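Local coordinates for CrtC domain-containing protein (Fusarium vanettenii 77-13-4, PDB 7A0Q), which probably hydrates the plant phytoalexin kievitone, as a secreted fungal kievitone hydratase built from two lipocalin-like domains, at residues F166-E175 with S234-R243; T278-W287 with V339-D347. All coordinates share one frame; numbering follows the deposited sequence.

Contact 1: F166-E175 with S234-R243; sequences FQFGEGLTWE and SAWIFSDPFR. With NAG (2-acetamido-2-deoxy-beta-D-glucopyranose), chain C.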
loop_
_atom_site.group_PDB
_atom_site.type_symbol
_atom_site.label_atom_id
_atom_site.label_comp_id
_atom_site.label_asym_id
_atom_site.label_seq_id
_atom_site.Cartn_x
_atom_site.Cartn_y
_atom_site.Cartn_z
ATOM N N PHE A 166 -8.662 13.715 2.912
ATOM C CA PHE A 166 -8.347 14.691 1.867
ATOM C C PHE A 166 -9.323 14.502 0.705
ATOM O O PHE A 166 -10.081 13.528 0.651
ATOM C CB PHE A 166 -6.873 14.589 1.416
ATOM C CG PHE A 166 -6.493 13.276 0.764
ATOM C CD1 PHE A 166 -6.050 12.203 1.536
ATOM C CD2 PHE A 166 -6.520 13.128 -0.626
ATOM C CE1 PHE A 166 -5.673 11.003 0.940
ATOM C CE2 PHE A 166 -6.146 11.937 -1.223
ATOM C CZ PHE A 166 -5.716 10.860 -0.437
ATOM N N GLN A 167 -9.319 15.471 -0.215
ATOM C CA GLN A 167 -10.221 15.432 -1.364
ATOM C C GLN A 167 -9.727 14.427 -2.407
ATOM O O GLN A 167 -8.561 14.461 -2.811
ATOM C CB GLN A 167 -10.344 16.826 -1.984
ATOM C CG GLN A 167 -11.441 16.927 -3.040
ATOM C CD GLN A 167 -12.791 17.232 -2.432
ATOM O OE1 GLN A 167 -12.945 17.224 -1.210
ATOM N NE2 GLN A 167 -13.780 17.528 -3.281
ATOM N N PHE A 168 -10.619 13.531 -2.846
ATOM C CA PHE A 168 -10.242 12.387 -3.688
ATOM C C PHE A 168 -11.382 12.133 -4.661
ATOM O O PHE A 168 -12.400 11.540 -4.291
ATOM C CB PHE A 168 -9.971 11.158 -2.825
ATOM C CG PHE A 168 -9.449 9.957 -3.579
ATOM C CD1 PHE A 168 -8.167 9.940 -4.084
ATOM C CD2 PHE A 168 -10.238 8.820 -3.732
ATOM C CE1 PHE A 168 -7.668 8.839 -4.751
ATOM C CE2 PHE A 168 -9.744 7.697 -4.395
ATOM C CZ PHE A 168 -8.457 7.711 -4.907
ATOM N N GLY A 169 -11.205 12.572 -5.901
ATOM C CA GLY A 169 -12.306 12.552 -6.840
ATOM C C GLY A 169 -13.273 13.677 -6.541
ATOM O O GLY A 169 -12.862 14.759 -6.110
ATOM N N GLU A 170 -14.566 13.422 -6.726
ATOM C CA GLU A 170 -15.559 14.464 -6.511
ATOM C C GLU A 170 -15.826 14.744 -5.037
ATOM O O GLU A 170 -16.431 15.775 -4.721
ATOM C CB GLU A 170 -16.864 14.097 -7.220
ATOM C CG GLU A 170 -17.708 15.311 -7.567
ATOM C CD GLU A 170 -19.034 14.950 -8.221
ATOM O OE1 GLU A 170 -19.475 13.787 -8.099
ATOM O OE2 GLU A 170 -19.633 15.845 -8.851
ATOM N N GLY A 171 -15.361 13.887 -4.133
ATOM C CA GLY A 171 -15.626 14.059 -2.715
ATOM C C GLY A 171 -14.430 13.709 -1.851
ATOM O O GLY A 171 -13.284 13.960 -2.237
ATOM N N LEU A 172 -14.687 13.123 -0.687
ATOM C CA LEU A 172 -13.669 12.911 0.332
ATOM C C LEU A 172 -13.188 11.465 0.359
ATOM O O LEU A 172 -13.930 10.533 0.037
ATOM C CB LEU A 172 -14.220 13.294 1.707
ATOM C CG LEU A 172 -14.704 14.742 1.772
ATOM C CD1 LEU A 172 -15.599 14.946 2.989
ATOM C CD2 LEU A 172 -13.508 15.672 1.792
ATOM N N THR A 173 -11.920 11.291 0.722
ATOM C CA THR A 173 -11.430 9.994 1.155
ATOM C C THR A 173 -10.871 10.117 2.563
ATOM O O THR A 173 -10.488 11.197 3.022
ATOM C CB THR A 173 -10.361 9.417 0.211
ATOM O OG1 THR A 173 -10.201 8.009 0.481
ATOM C CG2 THR A 173 -9.015 10.110 0.398
ATOM N N TRP A 174 -10.864 8.982 3.254
ATOM C CA TRP A 174 -10.249 8.849 4.568
ATOM C C TRP A 174 -9.227 7.738 4.449
ATOM O O TRP A 174 -9.547 6.674 3.924
ATOM C CB TRP A 174 -11.287 8.501 5.647
ATOM C CG TRP A 174 -12.241 9.620 5.911
ATOM C CD1 TRP A 174 -12.139 10.570 6.877
ATOM C CD2 TRP A 174 -13.436 9.910 5.181
ATOM N NE1 TRP A 174 -13.200 11.451 6.795
ATOM C CE2 TRP A 174 -14.011 11.061 5.762
ATOM C CE3 TRP A 174 -14.074 9.311 4.086
ATOM C CZ2 TRP A 174 -15.200 11.625 5.289
ATOM C CZ3 TRP A 174 -15.257 9.877 3.614
ATOM C CH2 TRP A 174 -15.804 11.020 4.220
ATOM N N GLU A 175 -7.994 7.999 4.887
ATOM C CA GLU A 175 -6.931 7.023 4.673
ATOM C C GLU A 175 -5.880 7.121 5.770
ATOM O O GLU A 175 -5.410 8.216 6.087
ATOM C CB GLU A 175 -6.266 7.233 3.299
ATOM C CG GLU A 175 -5.152 6.207 2.987
ATOM C CD GLU A 175 -4.179 6.674 1.904
ATOM O OE1 GLU A 175 -4.211 7.868 1.517
ATOM O OE2 GLU A 175 -3.353 5.854 1.453
ATOM N N SER A 234 3.702 8.812 2.167
ATOM C CA SER A 234 2.525 8.354 1.431
ATOM C C SER A 234 2.144 9.478 0.475
ATOM O O SER A 234 1.687 10.533 0.914
ATOM C CB SER A 234 1.387 8.026 2.402
ATOM O OG SER A 234 0.178 7.708 1.743
ATOM N N ALA A 235 2.379 9.280 -0.826
ATOM C CA ALA A 235 2.313 10.372 -1.794
ATOM C C ALA A 235 1.314 10.053 -2.893
ATOM O O ALA A 235 1.355 8.966 -3.478
ATOM C CB ALA A 235 3.693 10.636 -2.414
ATOM N N TRP A 236 0.464 11.028 -3.218
ATOM C CA TRP A 236 -0.585 10.859 -4.219
ATOM C C TRP A 236 -0.409 11.850 -5.363
ATOM O O TRP A 236 -0.180 13.043 -5.132
ATOM C CB TRP A 236 -1.974 11.092 -3.617
ATOM C CG TRP A 236 -2.484 10.002 -2.707
ATOM C CD1 TRP A 236 -2.343 9.937 -1.356
ATOM C CD2 TRP A 236 -3.270 8.874 -3.093
ATOM N NE1 TRP A 236 -2.976 8.803 -0.867
ATOM C CE2 TRP A 236 -3.552 8.136 -1.919
ATOM C CE3 TRP A 236 -3.746 8.399 -4.324
ATOM C CZ2 TRP A 236 -4.307 6.964 -1.942
ATOM C CZ3 TRP A 236 -4.499 7.241 -4.343
ATOM C CH2 TRP A 236 -4.771 6.532 -3.160
ATOM N N ILE A 237 -0.600 11.368 -6.593
ATOM C CA ILE A 237 -0.607 12.228 -7.783
ATOM C C ILE A 237 -1.805 11.837 -8.642
ATOM O O ILE A 237 -1.947 10.669 -9.016
ATOM C CB ILE A 237 0.694 12.109 -8.595
ATOM C CG1 ILE A 237 1.918 12.308 -7.700
ATOM C CG2 ILE A 237 0.695 13.125 -9.735
ATOM C CD1 ILE A 237 2.499 10.997 -7.193
ATOM N N PHE A 238 -2.662 12.809 -8.957
ATOM C CA PHE A 238 -3.799 12.573 -9.851
ATOM C C PHE A 238 -4.438 13.912 -10.179
ATOM O O PHE A 238 -4.234 14.902 -9.479
ATOM C CB PHE A 238 -4.847 11.615 -9.251
ATOM C CG PHE A 238 -5.374 12.045 -7.899
ATOM C CD1 PHE A 238 -6.424 12.948 -7.802
ATOM C CD2 PHE A 238 -4.824 11.530 -6.725
ATOM C CE1 PHE A 238 -6.922 13.350 -6.572
ATOM C CE2 PHE A 238 -5.313 11.932 -5.476
ATOM C CZ PHE A 238 -6.366 12.837 -5.399
ATOM N N SER A 239 -5.232 13.924 -11.244
ATOM C CA SER A 239 -5.940 15.135 -11.637
ATOM C C SER A 239 -7.301 15.214 -10.964
ATOM O O SER A 239 -7.978 14.198 -10.773
ATOM C CB SER A 239 -6.123 15.178 -13.152
ATOM O OG SER A 239 -4.876 15.159 -13.814
ATOM N N ASP A 240 -7.702 16.436 -10.619
ATOM C CA ASP A 240 -9.039 16.704 -10.105
ATOM C C ASP A 240 -9.809 17.456 -11.182
ATOM O O ASP A 240 -9.670 18.683 -11.294
ATOM C CB ASP A 240 -8.969 17.530 -8.814
ATOM C CG ASP A 240 -10.338 17.816 -8.229
ATOM O OD1 ASP A 240 -11.361 17.607 -8.921
ATOM O OD2 ASP A 240 -10.407 18.253 -7.062
ATOM N N PRO A 241 -10.636 16.782 -11.987
ATOM C CA PRO A 241 -11.389 17.486 -13.036
ATOM C C PRO A 241 -12.623 18.200 -12.524
ATOM O O PRO A 241 -13.262 18.934 -13.289
ATOM C CB PRO A 241 -11.775 16.357 -13.996
ATOM C CG PRO A 241 -11.944 15.175 -13.089
ATOM C CD PRO A 241 -10.890 15.331 -12.005
ATOM N N PHE A 242 -12.980 18.005 -11.259
ATOM C CA PHE A 242 -14.133 18.687 -10.692
ATOM C C PHE A 242 -13.756 20.090 -10.236
ATOM O O PHE A 242 -14.456 21.061 -10.545
ATOM C CB PHE A 242 -14.703 17.845 -9.546
ATOM C CG PHE A 242 -14.906 16.394 -9.920
ATOM C CD1 PHE A 242 -16.046 15.988 -10.610
ATOM C CD2 PHE A 242 -13.936 15.446 -9.624
ATOM C CE1 PHE A 242 -16.224 14.652 -10.969
ATOM C CE2 PHE A 242 -14.109 14.115 -9.986
ATOM C CZ PHE A 242 -15.254 13.725 -10.662
ATOM N N ARG A 243 -12.636 20.218 -9.528
ATOM C CA ARG A 243 -12.078 21.518 -9.186
ATOM C C ARG A 243 -11.170 22.077 -10.266
ATOM O O ARG A 243 -10.784 23.248 -10.177
ATOM C CB ARG A 243 -11.275 21.424 -7.891
ATOM C CG ARG A 243 -12.095 21.155 -6.687
ATOM C CD ARG A 243 -11.143 20.986 -5.515
ATOM N NE ARG A 243 -11.859 20.871 -4.260
ATOM C CZ ARG A 243 -11.265 20.624 -3.098
ATOM N NH1 ARG A 243 -9.942 20.476 -3.047
ATOM N NH2 ARG A 243 -11.994 20.533 -1.998
HETATM C C1 NAG C . -3.057 9.321 -15.610
HETATM C C2 NAG C . -1.589 9.591 -15.330
HETATM C C3 NAG C . -1.006 10.512 -16.404
HETATM C C4 NAG C . -1.303 10.009 -17.811
HETATM C C5 NAG C . -2.771 9.643 -17.983
HETATM C C6 NAG C . -3.028 8.891 -19.268
HETATM C C7 NAG C . -0.710 9.628 -13.033
HETATM C C8 NAG C . -0.581 10.436 -11.781
HETATM N N2 NAG C . -1.403 10.196 -14.021
HETATM O O3 NAG C . 0.401 10.601 -16.205
HETATM O O4 NAG C . -1.036 11.064 -18.729
HETATM O O5 NAG C . -3.199 8.774 -16.924
HETATM O O6 NAG C . -2.248 7.703 -19.318
HETATM O O7 NAG C . -0.229 8.504 -13.136
HETATM O O HOH W 1 -13.027 17.560 -6.105
HETATM O O HOH W 2 -0.930 6.009 3.740
#
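Trp236 projects from strand 232-240 of the second lipocalin-like domain into Glu175, Phe166 and Phe168 of the hairpin 158-168/171-189 in the first, and each of the three meets the indole differently. Glu175 takes its edge. NE1 donates to the syn lone pair of Glu175 OE1 at 2.8 Å, in a somewhat bent bond whose acceptor lies slightly out of the indole plane. With CG anti to the backbone N (chi1 -178°) and the chain extended beyond it, the carboxylate is carried across to the neighbouring domain. Phe166 comes over one indole face, its CZ 3.5 Å from Trp236 NE1, the two rings oblique. Phe168 turns an edge to two aromatic faces, making T-shaped contacts: CE1 is 3.6 Å from Trp236 CZ3, and CD1 is 3.7 Å from Phe238 CZ, with the two phenylalanine rings 88° apart. The flat ring of Phe168 can thus offer an edge to both Trp236 and Phe238.

At the turn end polar groups join in. The Gln167 amide lies on the Arg243 guanidinium, planes 10° apart and CD 3.4 Å from NH2, since both groups are flat enough to stack. Glu170 sets its CB over the centre of the Phe242 ring, 3.7 Å from the centroid, a CH-pi contact; Pro241 covers the opposite face. Gly169 provides the positive phi of the type II' turn. Asp240 OD1 accepts from the backbone N of Phe242, an Asx turn, and also from that of Arg243, which makes it a full Asx motif, while its OD2 shares a water with Gln167 NE2 and Gly169 O.

The domain interface thus combines an aromatic cluster with a water-bridged polar end, and the indole N-H, buried among rings, is satisfied by a carboxylate from the other domain.

Contact 2: T278-W287 with V339-D347; sequences TGRVTYPLDW and VEIVYSTWD. With NAG (2-acetamido-2-deoxy-beta-D-glucopyranose), chain C; IMD (imidazole), chain F.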
loop_
_atom_site.group_PDB
_atom_site.type_symbol
_atom_site.label_atom_id
_atom_site.label_comp_id
_atom_site.label_asym_id
_atom_site.label_seq_id
_atom_site.Cartn_x
_atom_site.Cartn_y
_atom_site.Cartn_z
ATOM N N THR A 278 -3.609 -6.277 -20.196
ATOM C CA THR A 278 -4.923 -5.938 -20.728
ATOM C C THR A 278 -4.843 -5.297 -22.101
ATOM O O THR A 278 -5.875 -5.183 -22.769
ATOM C CB THR A 278 -5.665 -4.979 -19.796
ATOM O OG1 THR A 278 -5.003 -3.709 -19.811
ATOM C CG2 THR A 278 -5.719 -5.524 -18.359
ATOM N N GLY A 279 -3.656 -4.875 -22.521
ATOM C CA GLY A 279 -3.488 -4.135 -23.750
ATOM C C GLY A 279 -3.897 -2.682 -23.681
ATOM O O GLY A 279 -3.841 -1.992 -24.707
ATOM N N ARG A 280 -4.287 -2.183 -22.505
ATOM C CA ARG A 280 -4.947 -0.888 -22.424
ATOM C C ARG A 280 -4.029 0.259 -22.042
ATOM O O ARG A 280 -4.407 1.417 -22.244
ATOM C CB ARG A 280 -6.100 -0.942 -21.414
ATOM C CG ARG A 280 -7.121 -2.004 -21.710
ATOM C CD ARG A 280 -8.066 -1.566 -22.809
ATOM N NE ARG A 280 -9.297 -2.347 -22.777
ATOM C CZ ARG A 280 -10.359 -2.099 -23.535
ATOM N NH1 ARG A 280 -10.339 -1.087 -24.392
ATOM N NH2 ARG A 280 -11.440 -2.865 -23.440
ATOM N N VAL A 281 -2.847 -0.014 -21.492
ATOM C CA VAL A 281 -2.020 1.055 -20.948
ATOM C C VAL A 281 -0.573 0.590 -20.890
ATOM O O VAL A 281 -0.291 -0.603 -20.743
ATOM C CB VAL A 281 -2.546 1.498 -19.558
ATOM C CG1 VAL A 281 -2.363 0.392 -18.534
ATOM C CG2 VAL A 281 -1.867 2.780 -19.107
ATOM N N THR A 282 0.347 1.545 -21.015
ATOM C CA THR A 282 1.783 1.339 -20.873
ATOM C C THR A 282 2.240 1.992 -19.575
ATOM O O THR A 282 2.118 3.212 -19.418
ATOM C CB THR A 282 2.545 1.949 -22.048
ATOM O OG1 THR A 282 1.965 1.498 -23.277
ATOM C CG2 THR A 282 4.009 1.561 -21.997
ATOM N N TYR A 283 2.781 1.188 -18.659
ATOM C CA TYR A 283 3.238 1.762 -17.397
ATOM C C TYR A 283 4.676 2.263 -17.518
ATOM O O TYR A 283 5.527 1.566 -18.071
ATOM C CB TYR A 283 3.178 0.729 -16.275
ATOM C CG TYR A 283 1.823 0.105 -16.048
ATOM C CD1 TYR A 283 0.769 0.846 -15.524
ATOM C CD2 TYR A 283 1.600 -1.235 -16.344
ATOM C CE1 TYR A 283 -0.470 0.267 -15.310
ATOM C CE2 TYR A 283 0.364 -1.816 -16.138
ATOM C CZ TYR A 283 -0.664 -1.067 -15.612
ATOM O OH TYR A 283 -1.887 -1.657 -15.408
ATOM N N PRO A 284 4.978 3.449 -16.990
ATOM C CA PRO A 284 6.379 3.830 -16.802
ATOM C C PRO A 284 6.992 3.020 -15.668
ATOM O O PRO A 284 6.292 2.518 -14.784
ATOM C CB PRO A 284 6.294 5.313 -16.439
ATOM C CG PRO A 284 4.969 5.422 -15.723
ATOM C CD PRO A 284 4.050 4.419 -16.377
ATOM N N LEU A 285 8.322 2.895 -15.694
ATOM C CA LEU A 285 9.032 2.080 -14.711
ATOM C C LEU A 285 10.093 2.855 -13.935
ATOM O O LEU A 285 10.822 2.256 -13.144
ATOM C CB LEU A 285 9.670 0.858 -15.379
ATOM C CG LEU A 285 8.706 -0.216 -15.875
ATOM C CD1 LEU A 285 9.489 -1.423 -16.361
ATOM C CD2 LEU A 285 7.724 -0.641 -14.772
ATOM N N ASP A 286 10.197 4.167 -14.135
ATOM C CA ASP A 286 11.072 5.015 -13.339
ATOM C C ASP A 286 10.368 6.346 -13.134
ATOM O O ASP A 286 9.488 6.716 -13.908
ATOM C CB ASP A 286 12.442 5.234 -14.010
ATOM C CG ASP A 286 13.192 3.931 -14.233
ATOM O OD1 ASP A 286 13.943 3.506 -13.332
ATOM O OD2 ASP A 286 13.010 3.319 -15.304
ATOM N N TRP A 287 10.752 7.050 -12.069
ATOM C CA TRP A 287 10.092 8.298 -11.699
ATOM C C TRP A 287 11.093 9.236 -11.044
ATOM O O TRP A 287 12.110 8.811 -10.485
ATOM C CB TRP A 287 8.909 8.070 -10.725
ATOM C CG TRP A 287 7.858 7.144 -11.236
ATOM C CD1 TRP A 287 6.688 7.484 -11.850
ATOM C CD2 TRP A 287 7.883 5.717 -11.185
ATOM N NE1 TRP A 287 5.990 6.353 -12.195
ATOM C CE2 TRP A 287 6.702 5.253 -11.796
ATOM C CE3 TRP A 287 8.793 4.784 -10.678
ATOM C CZ2 TRP A 287 6.410 3.895 -11.925
ATOM C CZ3 TRP A 287 8.499 3.437 -10.804
ATOM C CH2 TRP A 287 7.315 3.006 -11.422
ATOM N N VAL A 339 5.175 1.380 -5.535
ATOM C CA VAL A 339 4.413 2.273 -6.398
ATOM C C VAL A 339 3.131 1.563 -6.803
ATOM O O VAL A 339 3.147 0.375 -7.159
ATOM C CB VAL A 339 5.215 2.726 -7.632
ATOM C CG1 VAL A 339 5.578 1.547 -8.518
ATOM C CG2 VAL A 339 4.407 3.759 -8.398
ATOM N N GLU A 340 2.014 2.274 -6.697
ATOM C CA GLU A 340 0.735 1.811 -7.211
ATOM C C GLU A 340 0.328 2.688 -8.383
ATOM O O GLU A 340 0.353 3.920 -8.276
ATOM C CB GLU A 340 -0.335 1.850 -6.121
ATOM C CG GLU A 340 -1.729 1.618 -6.643
ATOM C CD GLU A 340 -2.746 1.619 -5.535
ATOM O OE1 GLU A 340 -2.962 0.543 -4.941
ATOM O OE2 GLU A 340 -3.312 2.688 -5.234
ATOM N N ILE A 341 -0.021 2.059 -9.504
ATOM C CA ILE A 341 -0.547 2.762 -10.669
ATOM C C ILE A 341 -1.905 2.168 -10.977
ATOM O O ILE A 341 -2.010 0.971 -11.281
ATOM C CB ILE A 341 0.375 2.660 -11.891
ATOM C CG1 ILE A 341 1.808 3.046 -11.523
ATOM C CG2 ILE A 341 -0.142 3.566 -12.991
ATOM C CD1 ILE A 341 2.796 2.880 -12.675
ATOM N N VAL A 342 -2.943 2.991 -10.885
ATOM C CA VAL A 342 -4.319 2.533 -11.020
ATOM C C VAL A 342 -5.042 3.423 -12.015
ATOM O O VAL A 342 -4.903 4.648 -11.972
ATOM C CB VAL A 342 -5.068 2.536 -9.668
ATOM C CG1 VAL A 342 -6.581 2.364 -9.881
ATOM C CG2 VAL A 342 -4.522 1.443 -8.753
ATOM N N TYR A 343 -5.803 2.795 -12.910
ATOM C CA TYR A 343 -6.812 3.448 -13.731
ATOM C C TYR A 343 -8.177 2.973 -13.255
ATOM O O TYR A 343 -8.449 1.764 -13.250
ATOM C CB TYR A 343 -6.605 3.112 -15.213
ATOM C CG TYR A 343 -5.398 3.799 -15.792
ATOM C CD1 TYR A 343 -4.107 3.350 -15.516
ATOM C CD2 TYR A 343 -5.543 4.916 -16.603
ATOM C CE1 TYR A 343 -2.992 4.005 -16.030
ATOM C CE2 TYR A 343 -4.442 5.574 -17.114
ATOM C CZ TYR A 343 -3.177 5.116 -16.844
ATOM O OH TYR A 343 -2.100 5.787 -17.370
ATOM N N SER A 344 -9.026 3.906 -12.828
ATOM C CA SER A 344 -10.401 3.530 -12.533
ATOM C C SER A 344 -11.225 3.432 -13.802
ATOM O O SER A 344 -12.299 2.825 -13.787
ATOM C CB SER A 344 -11.044 4.519 -11.556
ATOM O OG SER A 344 -11.226 5.789 -12.162
ATOM N N THR A 345 -10.731 4.022 -14.888
ATOM C CA THR A 345 -11.276 3.850 -16.221
ATOM C C THR A 345 -10.131 4.004 -17.206
ATOM O O THR A 345 -9.183 4.760 -16.969
ATOM C CB THR A 345 -12.382 4.867 -16.541
ATOM O OG1 THR A 345 -12.792 4.705 -17.903
ATOM C CG2 THR A 345 -11.883 6.300 -16.355
ATOM N N TRP A 346 -10.228 3.289 -18.317
ATOM C CA TRP A 346 -9.252 3.447 -19.381
ATOM C C TRP A 346 -9.637 4.553 -20.363
ATOM O O TRP A 346 -8.872 4.837 -21.291
ATOM C CB TRP A 346 -9.051 2.104 -20.092
ATOM C CG TRP A 346 -8.236 1.126 -19.252
ATOM C CD1 TRP A 346 -7.050 1.385 -18.611
ATOM C CD2 TRP A 346 -8.549 -0.245 -18.971
ATOM N NE1 TRP A 346 -6.610 0.258 -17.952
ATOM C CE2 TRP A 346 -7.514 -0.753 -18.155
ATOM C CE3 TRP A 346 -9.604 -1.090 -19.325
ATOM C CZ2 TRP A 346 -7.500 -2.073 -17.699
ATOM C CZ3 TRP A 346 -9.592 -2.397 -18.865
ATOM C CH2 TRP A 346 -8.546 -2.873 -18.059
ATOM N N ASP A 347 -10.785 5.195 -20.162
ATOM C CA ASP A 347 -11.195 6.379 -20.921
ATOM C C ASP A 347 -11.063 7.606 -20.022
ATOM O O ASP A 347 -12.051 8.178 -19.548
ATOM C CB ASP A 347 -12.635 6.202 -21.440
ATOM C CG ASP A 347 -13.064 7.319 -22.386
ATOM O OD1 ASP A 347 -12.260 8.244 -22.638
ATOM O OD2 ASP A 347 -14.216 7.270 -22.872
HETATM C C1 NAG C . -3.057 9.321 -15.610
HETATM C C2 NAG C . -1.589 9.591 -15.330
HETATM C C3 NAG C . -1.006 10.512 -16.404
HETATM C C4 NAG C . -1.303 10.009 -17.811
HETATM C C5 NAG C . -2.771 9.643 -17.983
HETATM C C6 NAG C . -3.028 8.891 -19.268
HETATM C C7 NAG C . -0.710 9.628 -13.033
HETATM C C8 NAG C . -0.581 10.436 -11.781
HETATM N N2 NAG C . -1.403 10.196 -14.021
HETATM O O3 NAG C . 0.401 10.601 -16.205
HETATM O O4 NAG C . -1.036 11.064 -18.729
HETATM O O5 NAG C . -3.199 8.774 -16.924
HETATM O O6 NAG C . -2.248 7.703 -19.318
HETATM O O7 NAG C . -0.229 8.504 -13.136
HETATM N N1 IMD F . -3.335 2.626 -2.614
HETATM C C2 IMD F . -3.269 3.509 -1.592
HETATM N N3 IMD F . -3.107 2.809 -0.441
HETATM C C4 IMD F . -3.065 1.500 -0.739
HETATM C C5 IMD F . -3.206 1.380 -2.108
HETATM O O HOH W 3 -4.566 -0.368 -15.910
#
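Arg280 and Trp346 meet at one end of an eight-stranded antiparallel barrel, the lipocalin-like fold, where strands 282-291 and 331-343 are not neighbours and face each other across the interior. Arg280 CB sits over the five-membered ring of Trp346, 3.5 Å from its centroid, as a CH-pi contact. CG follows at 3.6 Å from Trp346 CD2. The chain then bends at chi2 (-79°), which carries CD to the rim of the indole, 3.8 Å from Trp346 CE3; NE passes obliquely just beyond, the guanidinium plane 21° from the ring. A long aliphatic stem with a polar end suits this exposed site, shielding the indole while its charge remains at the surface. Thr278 touches the six-membered ring, and its OG1 accepts from Arg280 N in an ST turn, besides bonding to Ser276.

Deeper inside the packing is apolar. Ile341 puts CG2 at the edge of the Tyr283 ring, 3.8 Å from CD1, and sends its CD1 to the indole edge of Trp287; Val339 covers a face of that indole. The branches of Ile341 let it meet both rings at once. Nearer the rim, Val281 CG2 lies against Tyr343, whose OH shares a 2.7 Å hydrogen bond with NAG O6 of a protein-linked glycan.

Contact 1 joins the two lipocalin-like domains, whereas contact 2 spans the interior of the second; their centres are 18 Å apart and their nearest atoms about 5 Å. Strands 232-240 and 331-343 both pair with strand 218-225 in the barrel, which ties the contacts together. Trp219 on that strand meets the ring of Trp236 from contact 1 and hydrogen-bonds Glu340 from contact 2. Glu340 OE2 also accepts from imidazole N1 at 2.6 Å; Asp206 binds this imidazole too, and the Glu175 side chain lies about 4 Å from it. Probably a crystallisation additive, it may mark an interdomain pocket. The NAG of a glycan attached to the protein, not a pocket ligand, touches Ile237 and Tyr343, one from each contact.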